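Long-range contact in L-ornithine N(5)-monooxygenase (Pseudomonas aeruginosa, PDB 3S5W), which catalyses the FAD- and NADPH-dependent hydroxylation of L-ornithine to N(5)-hydroxy-L-ornithine, the first step in making the siderophore pyoverdin: residues V150-V162 with R381-G392. Residues are numbered along the deposited sequence; the frame is centred on the assembly and turned at random.
Sequences VLRIEPMLSAGQV and RQLLEPLAEYLG. With FAD (flavin-adenine dinucleotide), chain C.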
# COMPACT_ATOMS: atom_id res chain seq x y z
N VAL A 150 2.59 0.34 -17.15
CA VAL A 150 1.80 1.30 -17.90
C VAL A 150 2.50 2.66 -17.79
O VAL A 150 2.85 3.12 -16.67
CB VAL A 150 0.31 1.38 -17.46
CG1 VAL A 150 -0.41 2.51 -18.15
CG2 VAL A 150 -0.40 0.09 -17.76
N LEU A 151 2.77 3.27 -18.94
CA LEU A 151 3.48 4.56 -18.93
C LEU A 151 2.54 5.77 -19.01
O LEU A 151 2.78 6.79 -18.38
CB LEU A 151 4.53 4.62 -20.05
CG LEU A 151 5.55 3.47 -20.17
CD1 LEU A 151 6.34 3.56 -21.48
CD2 LEU A 151 6.51 3.44 -19.00
N ARG A 152 1.48 5.66 -19.80
CA ARG A 152 0.53 6.77 -20.00
C ARG A 152 -0.75 6.31 -20.66
O ARG A 152 -0.78 5.27 -21.32
CB ARG A 152 1.15 7.92 -20.83
CG ARG A 152 1.45 7.55 -22.27
CD ARG A 152 2.15 8.71 -23.06
NE ARG A 152 2.68 8.18 -24.32
CZ ARG A 152 3.86 7.59 -24.45
NH1 ARG A 152 4.67 7.48 -23.41
NH2 ARG A 152 4.24 7.13 -25.62
N ILE A 153 -1.80 7.10 -20.50
CA ILE A 153 -3.09 6.82 -21.09
C ILE A 153 -3.41 8.01 -21.97
O ILE A 153 -3.31 9.14 -21.51
CB ILE A 153 -4.19 6.71 -20.01
CG1 ILE A 153 -3.74 5.76 -18.88
CG2 ILE A 153 -5.52 6.26 -20.63
CD1 ILE A 153 -3.48 4.33 -19.32
N GLU A 154 -3.77 7.73 -23.22
CA GLU A 154 -4.11 8.76 -24.21
C GLU A 154 -5.55 8.62 -24.72
O GLU A 154 -6.06 7.51 -24.86
CB GLU A 154 -3.16 8.70 -25.40
CG GLU A 154 -1.74 9.17 -25.10
CD GLU A 154 -0.77 8.75 -26.19
OE1 GLU A 154 -1.22 8.20 -27.23
OE2 GLU A 154 0.45 8.96 -26.01
N PRO A 155 -6.20 9.77 -25.00
CA PRO A 155 -7.55 9.76 -25.56
C PRO A 155 -7.60 9.33 -27.03
O PRO A 155 -6.79 9.79 -27.81
CB PRO A 155 -7.98 11.22 -25.44
CG PRO A 155 -6.71 12.00 -25.42
CD PRO A 155 -5.73 11.13 -24.69
N MET A 156 -8.52 8.44 -27.38
CA MET A 156 -8.79 8.15 -28.79
C MET A 156 -9.99 8.96 -29.28
O MET A 156 -11.15 8.61 -28.99
CB MET A 156 -8.99 6.66 -29.02
CG MET A 156 -7.89 6.02 -29.84
SD MET A 156 -8.23 4.30 -30.32
CE MET A 156 -9.77 4.44 -31.24
N LEU A 157 -9.70 10.04 -30.00
CA LEU A 157 -10.70 10.96 -30.55
C LEU A 157 -11.37 10.39 -31.80
O LEU A 157 -10.69 9.86 -32.68
CB LEU A 157 -10.08 12.32 -30.88
CG LEU A 157 -9.56 13.21 -29.75
CD1 LEU A 157 -8.81 14.46 -30.28
CD2 LEU A 157 -10.69 13.61 -28.82
N SER A 158 -12.70 10.50 -31.85
CA SER A 158 -13.49 10.11 -33.03
C SER A 158 -14.70 11.05 -33.15
O SER A 158 -15.71 10.86 -32.46
CB SER A 158 -13.92 8.63 -32.94
OG SER A 158 -14.82 8.26 -33.98
N ALA A 159 -14.57 12.07 -34.01
CA ALA A 159 -15.56 13.15 -34.16
C ALA A 159 -15.65 14.08 -32.94
O ALA A 159 -16.74 14.48 -32.53
CB ALA A 159 -16.96 12.59 -34.55
N GLY A 160 -14.49 14.44 -32.37
CA GLY A 160 -14.44 15.36 -31.22
C GLY A 160 -14.70 14.71 -29.85
O GLY A 160 -14.52 15.35 -28.82
N GLN A 161 -15.13 13.44 -29.86
CA GLN A 161 -15.45 12.69 -28.63
C GLN A 161 -14.41 11.60 -28.29
O GLN A 161 -13.92 10.90 -29.18
CB GLN A 161 -16.85 12.05 -28.71
CG GLN A 161 -17.95 12.90 -29.39
CD GLN A 161 -18.70 13.83 -28.44
OE1 GLN A 161 -18.11 14.72 -27.81
NE2 GLN A 161 -20.01 13.65 -28.36
N VAL A 162 -14.07 11.47 -27.00
CA VAL A 162 -13.19 10.40 -26.53
C VAL A 162 -13.98 9.09 -26.45
O VAL A 162 -14.71 8.86 -25.48
CB VAL A 162 -12.56 10.74 -25.15
CG1 VAL A 162 -11.56 9.68 -24.73
CG2 VAL A 162 -11.90 12.11 -25.18
N ARG A 381 1.08 11.94 -11.87
CA ARG A 381 0.06 12.23 -12.82
C ARG A 381 0.60 12.26 -14.24
O ARG A 381 -0.09 12.70 -15.11
CB ARG A 381 -0.75 13.49 -12.46
CG ARG A 381 -0.81 13.87 -11.00
CD ARG A 381 -2.17 13.56 -10.36
NE ARG A 381 -3.29 13.65 -11.29
CZ ARG A 381 -4.50 14.12 -10.99
NH1 ARG A 381 -4.76 14.58 -9.78
NH2 ARG A 381 -5.46 14.13 -11.89
N GLN A 382 1.80 11.75 -14.49
CA GLN A 382 2.22 11.59 -15.87
C GLN A 382 1.33 10.56 -16.55
O GLN A 382 0.98 10.68 -17.70
CB GLN A 382 3.67 11.19 -15.99
CG GLN A 382 4.29 11.67 -17.25
CD GLN A 382 4.41 13.20 -17.32
OE1 GLN A 382 5.32 13.77 -16.76
NE2 GLN A 382 3.47 13.84 -18.01
N LEU A 383 0.97 9.54 -15.80
CA LEU A 383 0.02 8.53 -16.22
C LEU A 383 -1.25 9.10 -16.86
O LEU A 383 -1.57 8.79 -18.00
CB LEU A 383 -0.34 7.66 -15.02
CG LEU A 383 -1.08 6.35 -15.23
CD1 LEU A 383 -0.48 5.58 -16.38
CD2 LEU A 383 -0.99 5.53 -13.94
N LEU A 384 -1.96 9.95 -16.11
CA LEU A 384 -3.19 10.56 -16.58
C LEU A 384 -3.02 11.93 -17.24
O LEU A 384 -4.00 12.51 -17.73
CB LEU A 384 -4.22 10.63 -15.44
CG LEU A 384 -4.76 9.28 -14.91
CD1 LEU A 384 -5.66 9.46 -13.68
CD2 LEU A 384 -5.49 8.49 -15.98
N GLU A 385 -1.78 12.43 -17.27
CA GLU A 385 -1.45 13.74 -17.90
C GLU A 385 -2.11 14.00 -19.27
O GLU A 385 -2.73 15.04 -19.42
CB GLU A 385 0.07 14.00 -17.99
CG GLU A 385 0.47 15.43 -18.44
CD GLU A 385 0.42 16.46 -17.30
OE1 GLU A 385 1.07 16.23 -16.25
OE2 GLU A 385 -0.26 17.50 -17.45
N PRO A 386 -2.01 13.06 -20.25
CA PRO A 386 -2.66 13.36 -21.53
C PRO A 386 -4.19 13.50 -21.47
O PRO A 386 -4.80 13.84 -22.47
CB PRO A 386 -2.29 12.15 -22.41
CG PRO A 386 -1.06 11.61 -21.82
CD PRO A 386 -1.26 11.79 -20.33
N LEU A 387 -4.78 13.23 -20.31
CA LEU A 387 -6.24 13.33 -20.14
C LEU A 387 -6.67 14.54 -19.30
O LEU A 387 -7.86 14.76 -19.10
CB LEU A 387 -6.83 12.03 -19.54
CG LEU A 387 -6.82 10.77 -20.42
CD1 LEU A 387 -7.09 9.50 -19.62
CD2 LEU A 387 -7.81 10.89 -21.56
N ALA A 388 -5.68 15.33 -18.85
CA ALA A 388 -5.90 16.52 -17.99
C ALA A 388 -6.93 17.50 -18.55
O ALA A 388 -7.73 18.07 -17.81
CB ALA A 388 -4.58 17.24 -17.73
N GLU A 389 -6.91 17.67 -19.87
CA GLU A 389 -7.88 18.51 -20.56
C GLU A 389 -9.36 18.10 -20.35
O GLU A 389 -10.25 18.94 -20.52
CB GLU A 389 -7.52 18.58 -22.05
CG GLU A 389 -8.71 18.65 -23.00
CD GLU A 389 -8.58 19.80 -23.99
OE1 GLU A 389 -7.51 19.93 -24.62
OE2 GLU A 389 -9.57 20.56 -24.12
N TYR A 390 -9.60 16.85 -19.96
CA TYR A 390 -10.97 16.31 -19.82
C TYR A 390 -11.49 16.07 -18.38
O TYR A 390 -12.68 15.82 -18.20
CB TYR A 390 -11.14 15.01 -20.62
CG TYR A 390 -10.83 15.11 -22.09
CD1 TYR A 390 -9.56 14.81 -22.57
CD2 TYR A 390 -11.82 15.49 -23.01
CE1 TYR A 390 -9.26 14.89 -23.93
CE2 TYR A 390 -11.53 15.58 -24.37
CZ TYR A 390 -10.25 15.27 -24.82
OH TYR A 390 -9.95 15.35 -26.16
N LEU A 391 -10.61 16.15 -17.38
CA LEU A 391 -10.99 15.79 -16.00
C LEU A 391 -11.62 16.96 -15.22
O LEU A 391 -11.78 18.04 -15.77
CB LEU A 391 -9.79 15.13 -15.26
CG LEU A 391 -9.16 13.89 -15.94
CD1 LEU A 391 -7.80 13.52 -15.34
CD2 LEU A 391 -10.10 12.67 -15.95
N GLY A 392 -11.99 16.75 -13.95
CA GLY A 392 -12.79 17.71 -13.17
C GLY A 392 -12.06 18.97 -12.74
O GLY A 392 -12.48 19.65 -11.80
PA FAD C . -0.92 -2.37 -4.29
O1A FAD C . 0.13 -1.38 -3.91
O2A FAD C . -0.97 -3.63 -3.41
O5B FAD C . -0.70 -2.85 -5.82
C5B FAD C . -0.40 -1.88 -6.81
C4B FAD C . 0.15 -2.69 -7.97
O4B FAD C . 0.34 -1.80 -9.04
C3B FAD C . 1.52 -3.26 -7.63
O3B FAD C . 1.51 -4.67 -7.77
C2B FAD C . 2.48 -2.59 -8.63
O2B FAD C . 3.42 -3.51 -9.18
C1B FAD C . 1.54 -2.16 -9.72
N9A FAD C . 1.92 -0.95 -10.44
C8A FAD C . 2.27 0.29 -9.92
N7A FAD C . 2.47 1.14 -10.98
C5A FAD C . 2.23 0.45 -12.13
C6A FAD C . 2.28 0.81 -13.47
N6A FAD C . 2.38 2.10 -13.82
N1A FAD C . 1.99 -0.15 -14.43
C2A FAD C . 1.63 -1.44 -14.10
N3A FAD C . 1.57 -1.81 -12.76
C4A FAD C . 1.87 -0.87 -11.80
N1 FAD C . -3.44 -3.07 4.37
C2 FAD C . -4.20 -3.84 5.25
O2 FAD C . -5.42 -3.78 5.22
N3 FAD C . -3.59 -4.68 6.16
C4 FAD C . -2.22 -4.80 6.22
O4 FAD C . -1.72 -5.60 7.02
C4X FAD C . -1.44 -4.01 5.34
N5 FAD C . -0.06 -4.08 5.39
C5X FAD C . 0.70 -3.30 4.54
C6 FAD C . 2.10 -3.39 4.60
C7 FAD C . 2.89 -2.61 3.76
C7M FAD C . 4.39 -2.75 3.89
C8 FAD C . 2.29 -1.73 2.88
C8M FAD C . 3.08 -0.86 1.94
C9 FAD C . 0.90 -1.63 2.81
C9A FAD C . 0.09 -2.43 3.63
N10 FAD C . -1.31 -2.35 3.58
C10 FAD C . -2.07 -3.13 4.45
C1' FAD C . -2.02 -1.40 2.67
C2' FAD C . -1.99 -1.80 1.18
O2' FAD C . -2.11 -0.55 0.49
C3' FAD C . -3.18 -2.69 0.86
O3' FAD C . -3.19 -3.89 1.67
C4' FAD C . -3.17 -3.15 -0.62
O4' FAD C . -1.88 -3.65 -0.95
C5' FAD C . -3.66 -2.09 -1.63
O5' FAD C . -3.93 -2.76 -2.85
P FAD C . -3.80 -2.05 -4.30
O1P FAD C . -4.01 -3.16 -5.30
O2P FAD C . -4.75 -0.89 -4.31
O3P FAD C . -2.29 -1.54 -4.33
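Leu-383 O accepts a hydrogen bond from Ile-153 N, 3.0 Å away, in the plane of its carbonyl and somewhat bent (147° at the hydrogen), while Arg-152 CA makes a longer CH...O approach to the same oxygen. This bond pins the loop 381-392 to strand 148-158 beside the classic beta bulge that Leu-151 and Arg-152 form opposite Ile-168. The isobutyl group of Leu-383, its CG trans to the backbone N (chi1 -167°), brings CD1 to 3.5 Å from Val-150 CG1, the two side chains crossing nearly at right angles. Leu-387 splits its methyls: CD1 rests 3.7 Å from Ile-153 CG2, CD2 3.8 Å from Pro-155 CD. Pro-386 lays its ring against Ile-153 O, with CB at 3.3 Å; that buried carbonyl has no hydrogen-bond partner in the model. Farther along the hairpin, Val-162 CG2 sits over one face of the Tyr-390 ring, offset toward the rim, in a CH-pi contact, 3.8 Å from the centroid, with Glu-389 CG over the other face. Val-150 N donates to FAD N1A and its O accepts from N6A. One polar bond thus fixes the loop at Leu-383; elsewhere its hold on this adenine-bonding strand relies on apolar shape fit.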